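Local coordinates for tungstate ABC transporter, periplasmic tungstate-binding protein (Geobacter sulfurreducens, PDB 3LR1), which probably binds tungstate in the periplasm and hands it to an ABC transporter for uptake into the cell, at residues T11-Q16 with V38-T43; D85-G90 with L185-Q190; F118-D123 with N145-A150. One frame throughout, in Å; residues are numbered along the deposited sequence.

Interaction 1 (T11-Q16 with V38-T43); sequences TTTSTQ and VIAVGT
Val-38 meets the first strand through its CG1 methyl, which lies 3.7 Å from CG2 of Thr-11; the hydroxyl of that threonine turns to the carbonyl of Phe-59 on the next strand of the sheet. Ile-39 gives its carbonyl oxygen to the amide of Thr-11 (N to O 2.9 Å), while its side chain leaves on the far side for helix 43-51. Ala-40 lies under the end of Gln-16: with CG anti to the backbone N (chi1 -174°) and the chain extended, the glutamine lays its amide against the methyl, OE1 3.4 Å from Ala-40 CB. The amide of Val-41 returns a nearly straight bond to the carbonyl of Thr-11 (N to O 3.0 Å, 171° at the hydrogen). Val-41 O receives Thr-13 N at 3.2 Å and also the CA-H of Thr-12, so one carbonyl at the end of strand 35-41 meets both the N-cap residue and the first residue of helix 13-18. Thr-43 lies alongside Thr-12, its OG1 3.5 Å from CG2 of Thr-12. A tungsten ion lies about 4 Å from the Thr-12 side chain. Parallel strands ending in helix N-termini at an anion site are typical of periplasmic binding proteins.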
loop_
_atom_site.group_PDB
_atom_site.type_symbol
_atom_site.label_atom_id
_atom_site.label_comp_id
_atom_site.label_asym_id
_atom_site.label_seq_id
_atom_site.Cartn_x
_atom_site.Cartn_y
_atom_site.Cartn_z
ATOM N N THR A 11 -9.864 -0.644 1.585
ATOM C CA THR A 11 -8.403 -0.737 1.385
ATOM C C THR A 11 -8.029 -0.088 0.073
ATOM O O THR A 11 -8.884 0.518 -0.615
ATOM C CB THR A 11 -7.891 -2.168 1.482
ATOM O OG1 THR A 11 -6.451 -2.190 1.631
ATOM C CG2 THR A 11 -8.332 -3.064 0.368
ATOM N N THR A 12 -6.768 -0.149 -0.293
ATOM C CA THR A 12 -6.425 0.422 -1.578
ATOM C C THR A 12 -6.261 -0.647 -2.644
ATOM O O THR A 12 -5.995 -1.819 -2.339
ATOM C CB THR A 12 -5.147 1.238 -1.525
ATOM O OG1 THR A 12 -4.088 0.355 -1.306
ATOM C CG2 THR A 12 -5.197 2.298 -0.455
ATOM N N THR A 13 -6.519 -0.246 -3.899
ATOM C CA THR A 13 -6.388 -1.121 -5.049
ATOM C C THR A 13 -5.011 -1.745 -5.084
ATOM O O THR A 13 -4.844 -2.903 -5.449
ATOM C CB THR A 13 -6.577 -0.345 -6.347
ATOM O OG1 THR A 13 -7.933 0.172 -6.411
ATOM C CG2 THR A 13 -6.333 -1.284 -7.456
ATOM N N SER A 14 -4.019 -0.943 -4.740
ATOM C CA SER A 14 -2.640 -1.378 -4.577
ATOM C C SER A 14 -2.482 -2.584 -3.560
ATOM O O SER A 14 -1.858 -3.612 -3.849
ATOM C CB SER A 14 -1.764 -0.087 -4.296
ATOM O OG SER A 14 -2.152 1.096 -5.172
ATOM N N THR A 15 -3.123 -2.513 -2.407
ATOM C CA THR A 15 -3.126 -3.630 -1.432
ATOM C C THR A 15 -3.901 -4.896 -1.981
ATOM O O THR A 15 -3.549 -6.049 -1.774
ATOM C CB THR A 15 -3.705 -3.048 -0.127
ATOM O OG1 THR A 15 -2.958 -1.832 0.180
ATOM C CG2 THR A 15 -3.649 -4.022 1.031
ATOM N N GLN A 16 -4.956 -4.681 -2.757
ATOM C CA GLN A 16 -5.656 -5.822 -3.331
ATOM C C GLN A 16 -4.741 -6.555 -4.300
ATOM O O GLN A 16 -4.715 -7.793 -4.349
ATOM C CB GLN A 16 -6.921 -5.315 -4.031
ATOM C CG GLN A 16 -7.834 -6.355 -4.560
ATOM C CD GLN A 16 -8.962 -5.707 -5.293
ATOM O OE1 GLN A 16 -8.767 -4.776 -6.111
ATOM N NE2 GLN A 16 -10.145 -6.189 -5.035
ATOM N N VAL A 38 -13.946 -6.926 0.440
ATOM C CA VAL A 38 -12.822 -6.052 0.239
ATOM C C VAL A 38 -13.216 -4.985 -0.794
ATOM O O VAL A 38 -13.508 -5.293 -1.954
ATOM C CB VAL A 38 -11.578 -6.855 -0.241
ATOM C CG1 VAL A 38 -10.426 -5.956 -0.543
ATOM C CG2 VAL A 38 -11.189 -7.939 0.762
ATOM N N ILE A 39 -13.178 -3.736 -0.368
ATOM C CA ILE A 39 -13.563 -2.540 -1.187
ATOM C C ILE A 39 -12.255 -1.777 -1.420
ATOM O O ILE A 39 -11.774 -1.053 -0.545
ATOM C CB ILE A 39 -14.627 -1.676 -0.486
ATOM C CG1 ILE A 39 -15.915 -2.536 -0.328
ATOM C CG2 ILE A 39 -14.858 -0.342 -1.258
ATOM C CD1 ILE A 39 -16.989 -1.932 0.601
ATOM N N ALA A 40 -11.650 -2.026 -2.566
ATOM C CA ALA A 40 -10.357 -1.506 -2.904
ATOM C C ALA A 40 -10.511 -0.305 -3.836
ATOM O O ALA A 40 -10.969 -0.399 -4.983
ATOM C CB ALA A 40 -9.496 -2.590 -3.560
ATOM N N VAL A 41 -10.154 0.844 -3.299
ATOM C CA VAL A 41 -10.396 2.128 -3.915
ATOM C C VAL A 41 -9.136 2.962 -3.742
ATOM O O VAL A 41 -8.112 2.454 -3.242
ATOM C CB VAL A 41 -11.692 2.774 -3.352
ATOM C CG1 VAL A 41 -12.967 2.077 -3.940
ATOM C CG2 VAL A 41 -11.701 2.853 -1.845
ATOM N N GLY A 42 -9.136 4.225 -4.131
ATOM C CA GLY A 42 -7.963 5.111 -3.799
ATOM C C GLY A 42 -7.821 5.344 -2.276
ATOM O O GLY A 42 -8.729 5.040 -1.467
ATOM N N THR A 43 -6.654 5.797 -1.837
ATOM C CA THR A 43 -6.383 6.004 -0.410
ATOM C C THR A 43 -7.387 6.948 0.238
ATOM O O THR A 43 -7.920 6.689 1.343
ATOM C CB THR A 43 -4.960 6.535 -0.189
ATOM O OG1 THR A 43 -3.996 5.580 -0.667
ATOM C CG2 THR A 43 -4.672 6.758 1.260
#

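Interaction 2 (D85-G90 with L185-Q190); sequences DFVIVG and LVILFQ
A classic beta bulge interrupts this antiparallel pairing between strands 78-90 and 186-190, part of the sheet of one lobe of a periplasmic binding protein. Leu-188 and Phe-189 both face Ile-88, whose carbonyl oxygen takes two amides: Leu-188 N at 2.8 Å, nearly along the C=O axis, and Phe-189 N at 3.1 Å, in the carbonyl plane on a lone pair. Ile-88 N completes the pair with a straight bond to Phe-189 O (2.8 Å, 171° at the hydrogen). Beyond the bulge Gly-90 and Val-186 exchange amide-to-carbonyl bonds in both directions. The axes of 86-90 and 186-190 run at 132° to each other, well off antiparallel.

On one face Val-87, Val-89 and Ile-187 pack together beneath helix 172-178. Ile-187 spans the two valines with its branches, CG2 4.0 Å from Val-87 CB and CG1 reaching Val-89 CG1. Leu-185 extends this apolar row, its side chain crossing that of Val-89 at about a right angle. On the other face Ile-88 and Phe-189 meet through their CB atoms, and helix 104-114 covers both. Near the C-terminal end of strand 186-190, Gln-190 runs side by side with Val-87, while its OE1 bonds to Arg-172. Leu-188, one of the two bulge residues, sets its CD1 methyl 3.6 Å from Gly-90 CA, where a beta carbon would be tight.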
loop_
_atom_site.group_PDB
_atom_site.type_symbol
_atom_site.label_atom_id
_atom_site.label_comp_id
_atom_site.label_asym_id
_atom_site.label_seq_id
_atom_site.Cartn_x
_atom_site.Cartn_y
_atom_site.Cartn_z
ATOM N N ASP A 85 7.392 -4.208 1.455
ATOM C CA ASP A 85 8.533 -3.310 1.460
ATOM C C ASP A 85 8.685 -2.574 0.123
ATOM O O ASP A 85 8.042 -2.939 -0.838
ATOM C CB ASP A 85 9.809 -4.040 1.816
ATOM C CG ASP A 85 10.200 -5.078 0.815
ATOM O OD1 ASP A 85 11.339 -5.046 0.311
ATOM O OD2 ASP A 85 9.390 -5.924 0.484
ATOM N N PHE A 86 9.536 -1.556 0.075
ATOM C CA PHE A 86 9.632 -0.782 -1.129
ATOM C C PHE A 86 10.859 -1.176 -1.956
ATOM O O PHE A 86 11.953 -1.318 -1.408
ATOM C CB PHE A 86 9.680 0.693 -0.820
ATOM C CG PHE A 86 8.368 1.248 -0.351
ATOM C CD1 PHE A 86 7.300 1.347 -1.211
ATOM C CD2 PHE A 86 8.251 1.744 0.939
ATOM C CE1 PHE A 86 6.088 1.891 -0.777
ATOM C CE2 PHE A 86 7.066 2.259 1.382
ATOM C CZ PHE A 86 5.989 2.353 0.508
ATOM N N VAL A 87 10.693 -1.229 -3.275
ATOM C CA VAL A 87 11.811 -1.485 -4.175
ATOM C C VAL A 87 11.794 -0.480 -5.350
ATOM O O VAL A 87 10.799 0.198 -5.606
ATOM C CB VAL A 87 11.753 -2.977 -4.737
ATOM C CG1 VAL A 87 11.879 -4.102 -3.601
ATOM C CG2 VAL A 87 10.488 -3.218 -5.518
ATOM N N ILE A 88 12.919 -0.344 -6.053
ATOM C CA ILE A 88 12.965 0.460 -7.252
ATOM C C ILE A 88 13.117 -0.528 -8.422
ATOM O O ILE A 88 14.038 -1.382 -8.472
ATOM C CB ILE A 88 14.080 1.565 -7.266
ATOM C CG1 ILE A 88 13.994 2.442 -5.983
ATOM C CG2 ILE A 88 13.994 2.437 -8.611
ATOM C CD1 ILE A 88 15.144 3.382 -5.686
ATOM N N VAL A 89 12.172 -0.422 -9.354
ATOM C CA VAL A 89 12.176 -1.196 -10.547
ATOM C C VAL A 89 12.453 -0.301 -11.755
ATOM O O VAL A 89 12.253 0.910 -11.744
ATOM C CB VAL A 89 10.828 -1.985 -10.767
ATOM C CG1 VAL A 89 10.569 -3.079 -9.634
ATOM C CG2 VAL A 89 9.648 -1.057 -10.989
ATOM N N GLY A 90 12.930 -0.941 -12.798
ATOM C CA GLY A 90 13.258 -0.256 -14.017
ATOM C C GLY A 90 13.666 -1.229 -15.123
ATOM O O GLY A 90 13.661 -2.432 -14.924
ATOM N N LEU A 185 9.881 -4.947 -16.390
ATOM C CA LEU A 185 10.778 -4.262 -15.452
ATOM C C LEU A 185 11.245 -5.250 -14.384
ATOM O O LEU A 185 10.551 -6.225 -14.052
ATOM C CB LEU A 185 10.108 -3.054 -14.792
ATOM C CG LEU A 185 9.511 -1.981 -15.726
ATOM C CD1 LEU A 185 8.801 -0.858 -15.005
ATOM C CD2 LEU A 185 10.560 -1.460 -16.684
ATOM N N VAL A 186 12.429 -5.000 -13.854
ATOM C CA VAL A 186 13.023 -5.865 -12.888
ATOM C C VAL A 186 13.378 -5.010 -11.681
ATOM O O VAL A 186 13.565 -3.801 -11.804
ATOM C CB VAL A 186 14.301 -6.538 -13.434
ATOM C CG1 VAL A 186 13.987 -7.495 -14.611
ATOM C CG2 VAL A 186 15.300 -5.500 -13.836
ATOM N N ILE A 187 13.528 -5.655 -10.515
ATOM C CA ILE A 187 14.013 -4.989 -9.323
ATOM C C ILE A 187 15.504 -4.657 -9.507
ATOM O O ILE A 187 16.371 -5.548 -9.653
ATOM C CB ILE A 187 13.792 -5.880 -8.020
ATOM C CG1 ILE A 187 12.313 -6.249 -7.807
ATOM C CG2 ILE A 187 14.354 -5.241 -6.764
ATOM C CD1 ILE A 187 12.134 -7.311 -6.694
ATOM N N LEU A 188 15.800 -3.362 -9.454
ATOM C CA LEU A 188 17.188 -2.881 -9.550
ATOM C C LEU A 188 17.722 -2.398 -8.220
ATOM O O LEU A 188 18.934 -2.392 -7.989
ATOM C CB LEU A 188 17.262 -1.799 -10.615
ATOM C CG LEU A 188 16.970 -2.342 -12.015
ATOM C CD1 LEU A 188 16.561 -1.167 -12.910
ATOM C CD2 LEU A 188 18.188 -3.107 -12.614
ATOM N N PHE A 189 16.853 -1.958 -7.329
ATOM C CA PHE A 189 17.268 -1.664 -5.965
ATOM C C PHE A 189 16.269 -2.154 -4.956
ATOM O O PHE A 189 15.076 -1.860 -5.063
ATOM C CB PHE A 189 17.452 -0.166 -5.703
ATOM C CG PHE A 189 17.914 0.103 -4.319
ATOM C CD1 PHE A 189 19.273 0.045 -4.018
ATOM C CD2 PHE A 189 17.004 0.319 -3.288
ATOM C CE1 PHE A 189 19.707 0.220 -2.722
ATOM C CE2 PHE A 189 17.447 0.499 -1.970
ATOM C CZ PHE A 189 18.802 0.451 -1.704
ATOM N N GLN A 190 16.772 -2.870 -3.944
ATOM C CA GLN A 190 15.975 -3.279 -2.810
ATOM C C GLN A 190 16.758 -3.180 -1.491
ATOM O O GLN A 190 17.983 -3.226 -1.472
ATOM C CB GLN A 190 15.458 -4.684 -3.027
ATOM C CG GLN A 190 16.530 -5.740 -3.379
ATOM C CD GLN A 190 15.833 -7.043 -3.731
ATOM O OE1 GLN A 190 15.025 -7.496 -2.961
ATOM N NE2 GLN A 190 16.084 -7.596 -4.922
#

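Interaction 3 (F118-D123 with N145-A150); sequences FISRGD and NWYVEA
Phe-118 lays its ring beside that of Tyr-147, the side chains pointing the same way, with Phe-118 CD2 3.9 Å from Tyr-147 CE1. Both have CG anti to the backbone N (chi1 173° and -174°), which carries the rings out over one face of the parallel pair. Nearer the backbone, CB of Phe-118 sits at the edge of the Trp-146 indole, in its plane, 3.9 Å from CZ3. The far end of the tyrosine ring reaches Ser-120, CZ 3.8 Å from the serine CB, and both hydroxyls bond to the carboxylate of Glu-131 on helix 126-137. Replacing Tyr-147 by alanine is likely to open a gap beside Phe-118 and Ser-120 and to cost Glu-131 one of its hydroxyl partners. On the reverse face Ile-119 touches Val-148 with CD1 and Ala-150 with CG2. Four backbone bonds join the two segments, the shortest from Ser-120 N to Val-148 O at 2.7 Å. Arg-121 NH2 forms a salt bridge with Asp-123 OD2 at 2.8 Å, while NE bonds to the Gln-152 carbonyl. A tungsten ion lies about 4 Å from the Arg-121 side chain, so this beta-alpha-beta unit places a cationic group where an oxyanion would probably be attracted.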
loop_
_atom_site.group_PDB
_atom_site.type_symbol
_atom_site.label_atom_id
_atom_site.label_comp_id
_atom_site.label_asym_id
_atom_site.label_seq_id
_atom_site.Cartn_x
_atom_site.Cartn_y
_atom_site.Cartn_z
ATOM N N PHE A 118 11.288 8.819 -14.439
ATOM C CA PHE A 118 10.835 8.254 -13.165
ATOM C C PHE A 118 9.345 8.633 -12.955
ATOM O O PHE A 118 8.962 9.816 -13.030
ATOM C CB PHE A 118 11.675 8.753 -11.966
ATOM C CG PHE A 118 11.138 8.322 -10.616
ATOM C CD1 PHE A 118 11.609 7.154 -9.997
ATOM C CD2 PHE A 118 10.155 9.059 -9.987
ATOM C CE1 PHE A 118 11.093 6.746 -8.791
ATOM C CE2 PHE A 118 9.646 8.671 -8.740
ATOM C CZ PHE A 118 10.082 7.505 -8.158
ATOM N N ILE A 119 8.514 7.621 -12.660
ATOM C CA ILE A 119 7.078 7.847 -12.426
ATOM C C ILE A 119 6.759 7.870 -10.928
ATOM O O ILE A 119 6.904 6.835 -10.214
ATOM C CB ILE A 119 6.236 6.745 -13.053
ATOM C CG1 ILE A 119 6.772 6.321 -14.422
ATOM C CG2 ILE A 119 4.796 7.163 -13.139
ATOM C CD1 ILE A 119 6.950 7.447 -15.496
ATOM N N SER A 120 6.276 9.031 -10.474
ATOM C CA SER A 120 5.736 9.208 -9.149
ATOM C C SER A 120 4.288 8.765 -9.135
ATOM O O SER A 120 3.595 8.936 -10.107
ATOM C CB SER A 120 5.796 10.677 -8.777
ATOM O OG SER A 120 5.278 10.932 -7.501
ATOM N N ARG A 121 3.822 8.227 -8.030
ATOM C CA ARG A 121 2.386 7.961 -7.859
ATOM C C ARG A 121 1.641 9.303 -7.876
ATOM O O ARG A 121 0.519 9.380 -8.404
ATOM C CB ARG A 121 2.098 7.231 -6.568
ATOM C CG ARG A 121 2.533 5.746 -6.534
ATOM C CD ARG A 121 1.488 4.893 -7.256
ATOM N NE ARG A 121 0.197 5.028 -6.584
ATOM C CZ ARG A 121 -0.147 4.440 -5.445
ATOM N NH1 ARG A 121 0.671 3.588 -4.848
ATOM N NH2 ARG A 121 -1.333 4.714 -4.901
ATOM N N GLY A 122 2.261 10.346 -7.310
ATOM C CA GLY A 122 1.652 11.676 -7.243
ATOM C C GLY A 122 0.208 11.734 -6.736
ATOM O O GLY A 122 -0.627 12.430 -7.325
ATOM N N ASP A 123 -0.085 11.026 -5.642
ATOM C CA ASP A 123 -1.432 11.008 -5.071
ATOM C C ASP A 123 -1.356 11.050 -3.517
ATOM O O ASP A 123 -0.388 11.520 -2.922
ATOM C CB ASP A 123 -2.193 9.760 -5.604
ATOM C CG ASP A 123 -1.525 8.388 -5.206
ATOM O OD1 ASP A 123 -0.422 8.356 -4.627
ATOM O OD2 ASP A 123 -2.128 7.310 -5.495
ATOM N N ASN A 145 11.900 17.133 -16.589
ATOM C CA ASN A 145 10.858 16.519 -17.373
ATOM C C ASN A 145 10.773 15.076 -17.015
ATOM O O ASN A 145 9.714 14.459 -17.099
ATOM C CB ASN A 145 11.158 16.619 -18.853
ATOM C CG ASN A 145 10.060 16.002 -19.688
ATOM O OD1 ASN A 145 10.287 15.009 -20.367
ATOM N ND2 ASN A 145 8.851 16.555 -19.593
ATOM N N TRP A 146 11.940 14.545 -16.677
ATOM C CA TRP A 146 12.117 13.149 -16.313
ATOM C C TRP A 146 11.169 12.776 -15.147
ATOM O O TRP A 146 10.750 11.649 -15.060
ATOM C CB TRP A 146 13.614 12.892 -15.998
ATOM C CG TRP A 146 14.051 13.698 -14.837
ATOM C CD1 TRP A 146 14.545 14.972 -14.860
ATOM C CD2 TRP A 146 13.969 13.321 -13.465
ATOM N NE1 TRP A 146 14.781 15.401 -13.584
ATOM C CE2 TRP A 146 14.459 14.394 -12.709
ATOM C CE3 TRP A 146 13.563 12.164 -12.807
ATOM C CZ2 TRP A 146 14.511 14.358 -11.316
ATOM C CZ3 TRP A 146 13.623 12.127 -11.437
ATOM C CH2 TRP A 146 14.092 13.213 -10.705
ATOM N N TYR A 147 10.831 13.736 -14.280
ATOM C CA TYR A 147 9.997 13.477 -13.086
ATOM C C TYR A 147 8.516 13.576 -13.384
ATOM O O TYR A 147 7.990 14.682 -13.528
ATOM C CB TYR A 147 10.322 14.499 -12.013
ATOM C CG TYR A 147 9.607 14.185 -10.753
ATOM C CD1 TYR A 147 9.918 13.014 -10.052
ATOM C CD2 TYR A 147 8.608 14.989 -10.267
ATOM C CE1 TYR A 147 9.279 12.683 -8.917
ATOM C CE2 TYR A 147 7.956 14.639 -9.078
ATOM C CZ TYR A 147 8.313 13.467 -8.424
ATOM O OH TYR A 147 7.713 13.070 -7.242
ATOM N N VAL A 148 7.841 12.433 -13.504
ATOM C CA VAL A 148 6.418 12.417 -13.876
ATOM C C VAL A 148 5.518 12.146 -12.699
ATOM O O VAL A 148 5.797 11.238 -11.907
ATOM C CB VAL A 148 6.119 11.300 -14.862
ATOM C CG1 VAL A 148 4.650 11.414 -15.327
ATOM C CG2 VAL A 148 7.116 11.336 -16.011
ATOM N N GLU A 149 4.422 12.872 -12.582
ATOM C CA GLU A 149 3.505 12.634 -11.471
ATOM C C GLU A 149 2.220 12.038 -12.021
ATOM O O GLU A 149 1.438 12.743 -12.613
ATOM C CB GLU A 149 3.230 13.954 -10.755
ATOM C CG GLU A 149 4.494 14.721 -10.348
ATOM C CD GLU A 149 4.158 15.857 -9.434
ATOM O OE1 GLU A 149 3.597 16.863 -9.928
ATOM O OE2 GLU A 149 4.417 15.727 -8.219
ATOM N N ALA A 150 1.984 10.740 -11.840
ATOM C CA ALA A 150 0.867 10.084 -12.536
ATOM C C ALA A 150 -0.535 10.376 -11.971
ATOM O O ALA A 150 -1.512 10.394 -12.702
ATOM C CB ALA A 150 1.088 8.552 -12.562
#

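From the N terminus, interaction 1 closes first, joining strand 6-12 to strand 35-41 across helices 13-18 and 20-32. It is complete before interaction 2 begins at strand 78-90. That contact spans 94 residues to reach strand 186-190, and interaction 3 is nested inside its loop, closing strands 118-120 and 147-149 around helix 126-137. Interaction 1 belongs to one lobe of the two-lobed fold, interactions 2 and 3 to the other, where strand 167-171 pairs with both 78-90 and 118-120. Interactions 1 and 3 touch near a bound tungsten ion, where Ser-14 OG and Arg-121 NH2 pack 3.7 Å apart; interaction 2 stands farther off, the Val-87 side chain about 13 Å from tungsten.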